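Local coordinates for putative uncharacterized protein (Vibrio cholerae, PDB 4G7X) that probably serves as the N1 domain of the CTXphi phage minor coat protein pIII, which engages the TolA protein of the host during infection, at residues L37-M42 against Y96-E101; P79-C84 against A91-Y96. All blocks are in the same frame, centred on the assembly; numbering follows the deposited sequence. Where two conformers were deposited one is given.

Interactions 1 and 2 are neighbours at the part of the mixed sheet where strands 35-38 and 93-95 pair, their centres about 11 Å apart, and share Y96. Along the chain, interaction 2 is nested inside the loop that interaction 1 closes. The short strand 93-95 joins them: it runs parallel to strand 35-38, and its other side is bridged by the loop 79-84. A probable hydrogen bond from L37 N to C94 O (3.0 Å) continues the pairing from one contact to the other, while M42 SD packs on W81 CZ3 at 3.5 Å. In this helix-free domain, sheet pairing thus ties the C-terminal part to strand 35-38, and the C84-C94 disulfide closes a loop within it.

Interaction 1 (L37-M42 against Y96-E101)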
loop_
_atom_site.group_PDB
_atom_site.type_symbol
_atom_site.label_atom_id
_atom_site.label_comp_id
_atom_site.label_asym_id
_atom_site.label_seq_id
_atom_site.Cartn_x
_atom_site.Cartn_y
_atom_site.Cartn_z
ATOM N N LEU A 37 -2.233 15.212 -6.808
ATOM C CA LEU A 37 -3.392 14.965 -7.654
ATOM C C LEU A 37 -3.207 13.613 -8.335
ATOM O O LEU A 37 -2.438 13.478 -9.293
ATOM C CB LEU A 37 -3.581 16.100 -8.660
ATOM C CG LEU A 37 -4.890 16.101 -9.453
ATOM C CD1 LEU A 37 -6.097 16.215 -8.529
ATOM C CD2 LEU A 37 -4.853 17.252 -10.443
ATOM N N PHE A 38 -3.895 12.611 -7.796
ATOM C CA PHE A 38 -3.727 11.229 -8.219
ATOM C C PHE A 38 -5.009 10.741 -8.856
ATOM O O PHE A 38 -6.044 10.641 -8.188
ATOM C CB PHE A 38 -3.358 10.339 -7.023
ATOM C CG PHE A 38 -3.282 8.873 -7.358
ATOM C CD1 PHE A 38 -4.369 8.031 -7.123
ATOM C CD2 PHE A 38 -2.131 8.337 -7.924
ATOM C CE1 PHE A 38 -4.303 6.682 -7.442
ATOM C CE2 PHE A 38 -2.059 6.987 -8.238
ATOM C CZ PHE A 38 -3.145 6.160 -7.998
ATOM N N ASP A 39 -4.927 10.431 -10.148
ATOM C CA ASP A 39 -6.074 9.935 -10.906
ATOM C C ASP A 39 -7.297 10.858 -10.731
ATOM O O ASP A 39 -8.439 10.404 -10.601
ATOM C CB ASP A 39 -6.378 8.489 -10.488
ATOM C CG ASP A 39 -7.064 7.685 -11.575
ATOM O OD1 ASP A 39 -6.905 7.999 -12.775
ATOM O OD2 ASP A 39 -7.763 6.718 -11.215
ATOM N N GLY A 40 -7.031 12.164 -10.722
ATOM C CA GLY A 40 -8.074 13.185 -10.606
ATOM C C GLY A 40 -8.502 13.526 -9.188
ATOM O O GLY A 40 -9.273 14.454 -8.990
ATOM N N CYS A 41 -7.993 12.779 -8.209
ATOM C CA CYS A 41 -8.359 12.942 -6.809
ATOM C C CYS A 41 -7.222 13.584 -6.030
ATOM O O CYS A 41 -6.080 13.129 -6.107
ATOM C CB CYS A 41 -8.683 11.580 -6.197
ATOM S SG CYS A 41 -9.367 11.656 -4.525
ATOM N N MET A 42 -7.532 14.638 -5.281
ATOM C CA MET A 42 -6.512 15.292 -4.470
ATOM C C MET A 42 -6.292 14.535 -3.166
ATOM O O MET A 42 -7.207 14.400 -2.351
ATOM C CB MET A 42 -6.877 16.744 -4.186
ATOM C CG MET A 42 -5.738 17.528 -3.550
ATOM S SD MET A 42 -4.355 17.840 -4.663
ATOM C CE MET A 42 -5.040 19.157 -5.667
ATOM N N TYR A 96 0.320 13.263 -10.114
ATOM C CA TYR A 96 0.920 11.934 -10.257
ATOM C C TYR A 96 0.782 11.382 -11.680
ATOM O O TYR A 96 -0.270 11.533 -12.301
ATOM C CB TYR A 96 0.360 10.942 -9.233
ATOM C CG TYR A 96 1.381 9.898 -8.834
ATOM C CD1 TYR A 96 2.409 10.211 -7.945
ATOM C CD2 TYR A 96 1.337 8.612 -9.363
ATOM C CE1 TYR A 96 3.360 9.270 -7.587
ATOM C CE2 TYR A 96 2.281 7.662 -9.011
ATOM C CZ TYR A 96 3.294 7.997 -8.130
ATOM O OH TYR A 96 4.228 7.049 -7.781
ATOM N N PRO A 97 1.860 10.770 -12.213
ATOM C CA PRO A 97 1.791 10.138 -13.539
ATOM C C PRO A 97 1.240 8.705 -13.492
ATOM O O PRO A 97 1.951 7.750 -13.820
ATOM C CB PRO A 97 3.248 10.163 -14.016
ATOM C CG PRO A 97 4.065 10.174 -12.770
ATOM C CD PRO A 97 3.239 10.812 -11.685
ATOM N N TYR A 98 -0.027 8.571 -13.104
ATOM C CA TYR A 98 -0.680 7.262 -12.958
ATOM C C TYR A 98 -1.199 6.664 -14.275
ATOM O O TYR A 98 -1.685 7.391 -15.149
ATOM C CB TYR A 98 -1.815 7.352 -11.926
ATOM C CG TYR A 98 -2.736 6.148 -11.892
ATOM C CD1 TYR A 98 -2.353 4.968 -11.250
ATOM C CD2 TYR A 98 -3.987 6.187 -12.508
ATOM C CE1 TYR A 98 -3.193 3.863 -11.222
ATOM C CE2 TYR A 98 -4.833 5.088 -12.486
ATOM C CZ TYR A 98 -4.431 3.930 -11.840
ATOM O OH TYR A 98 -5.272 2.840 -11.818
ATOM N N CYS A 99 -1.078 5.341 -14.398
ATOM C CA CYS A 99 -1.612 4.583 -15.531
ATOM C C CYS A 99 -2.037 3.187 -15.072
ATOM O O CYS A 99 -1.275 2.512 -14.376
ATOM C CB CYS A 99 -0.573 4.471 -16.652
ATOM S SG CYS A 99 -1.100 3.486 -18.077
ATOM N N PRO A 100 -3.257 2.751 -15.453
ATOM C CA PRO A 100 -3.754 1.418 -15.071
ATOM C C PRO A 100 -2.929 0.239 -15.604
ATOM O O PRO A 100 -2.151 0.395 -16.550
ATOM C CB PRO A 100 -5.166 1.382 -15.670
ATOM C CG PRO A 100 -5.560 2.810 -15.807
ATOM C CD PRO A 100 -4.291 3.519 -16.177
ATOM N N GLU A 101 -3.120 -0.927 -14.990
ATOM C CA GLU A 101 -2.401 -2.151 -15.349
ATOM C C GLU A 101 -2.684 -2.632 -16.769
ATOM O O GLU A 101 -3.841 -2.698 -17.193
ATOM C CB GLU A 101 -2.730 -3.268 -14.357
ATOM C CG GLU A 101 -1.682 -3.468 -13.277
ATOM C CD GLU A 101 -0.537 -4.356 -13.729
ATOM O OE1 GLU A 101 -0.405 -5.470 -13.182
ATOM O OE2 GLU A 101 0.226 -3.949 -14.633
HETATM O O HOH W 1 -2.784 10.590 -11.796
#
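The F38 ring meets both Y96 and Y98, and the three form an aromatic cluster at the end of strand 35-38. With CG anti to the backbone N (chi1 175°), F38 lies alongside Y96, their side chains pointing the same way. Y96 CD2 approaches the rim of the F38 ring, near its plane, 3.8 Å from F38 CD2. Y98 comes in obliquely at the far end of the same ring, where its CD1 lies 3.6 Å from F38 CZ and the ring planes are inclined by 55°. On the CD2 side of Y98 the D39 carboxylate crosses the ring obliquely, with Y98 CD2 3.4 Å from D39 OD1; P100 N sits above one face, toward the rim.

Backbone contacts fix this arrangement. Y96 N donates to L37 O (2.9 Å, nearly straight at 165°). One step on, where direct pairing stops, a water takes over: it accepts from D39 N and donates to Y96 O, each at 2.7 Å. D39 and G40 are the central residues of a type I' turn, so the chain reverses in a tight two-residue hairpin just as the other segment departs.

H22 and L24 on strand 20-27 pack against F38, and Y96 OH is hydrogen-bonded to L25 O of that strand. F38 and Y96 thus join strand 20-27 to the 35-38/41-48 hairpin and the loop after strand 93-95, with Y98 at F38 CZ.

Interaction 2 (P79-C84 against A91-Y96); sequences PNWPMC and AERCIY
R93 sets its CB over one face of the W81 indole, while P79 takes the opposite face. R93 CB stands 3.6 Å from the centroid of the six-membered ring and almost on its normal, a CH-pi contact; P79 CB lies above the other side, toward the rim. Extended from CG to NE, the arginine then runs outward past the rim, with CD 3.5 Å from W81 CZ2. W81 CZ2 lies at the guanidinium's edge, near its plane, ring and guanidinium being inclined by 64°. W81 CE3 approaches C94 N obliquely.

I95 packs on both neighbours of P82. Its CG1 branch runs toward W81, bringing I95 CD1 within 3.6 Å of W81 O. From the other direction M83 curls back, bent at chi2 and chi3 (-58° and -64°), and sets SD 3.9 Å from I95 CB. The backbone of I95 is gripped at both ends: I95 N donates to P82 O and C84 N to I95 O, each at 2.9 Å, the second donor standing above the carbonyl plane. A water bridges M83 O and A91 N.

C84 SG and C94 SG are joined in a disulfide, and C84 SG also touches Y96 CD1 (3.8 Å). Bonding of I95 to the residues flanking M83 is the pattern of a single parallel beta bridge. Here it adds the loop 79-84 beside strand 93-95, and the disulfide closes the loop between them in this small, disulfide-rich beta domain.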
loop_
_atom_site.group_PDB
_atom_site.type_symbol
_atom_site.label_atom_id
_atom_site.label_comp_id
_atom_site.label_asym_id
_atom_site.label_seq_id
_atom_site.Cartn_x
_atom_site.Cartn_y
_atom_site.Cartn_z
ATOM N N PRO A 79 -5.047 22.354 -10.285
ATOM C CA PRO A 79 -3.884 23.199 -10.036
ATOM C C PRO A 79 -2.861 23.154 -11.164
ATOM O O PRO A 79 -2.717 22.131 -11.836
ATOM C CB PRO A 79 -3.290 22.586 -8.771
ATOM C CG PRO A 79 -3.621 21.139 -8.875
ATOM C CD PRO A 79 -4.939 21.053 -9.601
ATOM N N ASN A 80 -2.151 24.261 -11.358
ATOM C CA ASN A 80 -1.021 24.294 -12.274
ATOM C C ASN A 80 0.224 23.827 -11.536
ATOM O O ASN A 80 1.025 24.635 -11.057
ATOM C CB ASN A 80 -0.824 25.697 -12.861
ATOM C CG ASN A 80 0.216 25.731 -13.963
ATOM O OD1 ASN A 80 0.711 24.697 -14.408
ATOM N ND2 ASN A 80 0.552 26.934 -14.411
ATOM N N TRP A 81 0.354 22.509 -11.431
ATOM C CA TRP A 81 1.461 21.877 -10.722
ATOM C C TRP A 81 2.302 21.053 -11.650
ATOM O O TRP A 81 1.811 20.578 -12.675
ATOM C CB TRP A 81 0.934 20.957 -9.627
ATOM C CG TRP A 81 0.307 21.625 -8.433
ATOM C CD1 TRP A 81 0.301 22.978 -8.098
ATOM C CD2 TRP A 81 -0.397 20.957 -7.338
ATOM N NE1 TRP A 81 -0.361 23.184 -6.913
ATOM C CE2 TRP A 81 -0.798 22.009 -6.402
ATOM C CE3 TRP A 81 -0.722 19.637 -7.052
ATOM C CZ2 TRP A 81 -1.507 21.727 -5.240
ATOM C CZ3 TRP A 81 -1.424 19.364 -5.877
ATOM C CH2 TRP A 81 -1.808 20.387 -4.995
ATOM N N PRO A 82 3.582 20.837 -11.289
ATOM C CA PRO A 82 4.435 19.941 -12.057
ATOM C C PRO A 82 4.053 18.482 -11.842
ATOM O O PRO A 82 3.333 18.154 -10.896
ATOM C CB PRO A 82 5.826 20.193 -11.465
ATOM C CG PRO A 82 5.553 20.569 -10.051
ATOM C CD PRO A 82 4.252 21.329 -10.070
ATOM N N MET A 83 4.528 17.613 -12.721
ATOM C CA MET A 83 4.384 16.180 -12.529
ATOM C C MET A 83 5.287 15.731 -11.385
ATOM O O MET A 83 6.407 16.230 -11.235
ATOM C CB MET A 83 4.732 15.425 -13.816
ATOM C CG MET A 83 3.859 15.797 -15.014
ATOM S SD MET A 83 2.088 15.542 -14.761
ATOM C CE MET A 83 2.025 13.770 -14.560
ATOM N N CYS A 84 4.792 14.814 -10.560
ATOM C CA CYS A 84 5.625 14.238 -9.507
ATOM C C CYS A 84 6.842 13.567 -10.126
ATOM O O CYS A 84 6.745 12.934 -11.180
ATOM C CB CYS A 84 4.837 13.221 -8.675
ATOM S SG CYS A 84 3.329 13.868 -7.912
ATOM N N ALA A 91 8.617 17.662 -6.383
ATOM C CA ALA A 91 7.972 18.811 -5.743
ATOM C C ALA A 91 7.018 18.295 -4.669
ATOM O O ALA A 91 6.528 17.167 -4.772
ATOM C CB ALA A 91 7.223 19.626 -6.781
ATOM N N GLU A 92 6.755 19.095 -3.641
ATOM C CA GLU A 92 5.898 18.626 -2.548
ATOM C C GLU A 92 4.402 18.778 -2.832
ATOM O O GLU A 92 3.578 18.344 -2.029
ATOM C CB GLU A 92 6.273 19.271 -1.211
ATOM C CG GLU A 92 6.008 20.762 -1.140
ATOM C CD GLU A 92 7.035 21.568 -1.903
ATOM O OE1 GLU A 92 8.143 21.048 -2.161
ATOM O OE2 GLU A 92 6.731 22.729 -2.237
ATOM N N ARG A 93 4.064 19.402 -3.961
ATOM C CA ARG A 93 2.694 19.385 -4.486
ATOM C C ARG A 93 2.803 19.108 -5.967
ATOM O O ARG A 93 3.455 19.853 -6.695
ATOM C CB ARG A 93 1.972 20.706 -4.238
ATOM C CG ARG A 93 1.588 20.885 -2.791
ATOM C CD ARG A 93 0.739 22.114 -2.547
ATOM N NE ARG A 93 0.273 22.051 -1.168
ATOM C CZ ARG A 93 1.022 22.387 -0.121
ATOM N NH1 ARG A 93 2.250 22.849 -0.307
ATOM N NH2 ARG A 93 0.537 22.270 1.108
ATOM N N CYS A 94 2.200 18.014 -6.418
ATOM C CA CYS A 94 2.432 17.578 -7.787
ATOM C C CYS A 94 1.310 16.708 -8.332
ATOM O O CYS A 94 0.485 16.202 -7.573
ATOM C CB CYS A 94 3.785 16.853 -7.883
ATOM S SG CYS A 94 3.990 15.434 -6.773
ATOM N N ILE A 95 1.283 16.556 -9.654
ATOM C CA ILE A 95 0.312 15.696 -10.324
ATOM C C ILE A 95 0.963 14.338 -10.565
ATOM O O ILE A 95 2.051 14.263 -11.137
ATOM C CB ILE A 95 -0.161 16.331 -11.656
ATOM C CG1 ILE A 95 -0.781 17.708 -11.393
ATOM C CG2 ILE A 95 -1.130 15.405 -12.384
ATOM C CD1 ILE A 95 -1.100 18.499 -12.647
ATOM N N TYR A 96 0.320 13.263 -10.114
ATOM C CA TYR A 96 0.920 11.934 -10.257
ATOM C C TYR A 96 0.782 11.382 -11.680
ATOM O O TYR A 96 -0.270 11.533 -12.301
ATOM C CB TYR A 96 0.360 10.942 -9.233
ATOM C CG TYR A 96 1.381 9.898 -8.834
ATOM C CD1 TYR A 96 2.409 10.211 -7.945
ATOM C CD2 TYR A 96 1.337 8.612 -9.363
ATOM C CE1 TYR A 96 3.360 9.270 -7.587
ATOM C CE2 TYR A 96 2.281 7.662 -9.011
ATOM C CZ TYR A 96 3.294 7.997 -8.130
ATOM O OH TYR A 96 4.228 7.049 -7.781
HETATM O O HOH W 2 8.066 17.096 -9.186
#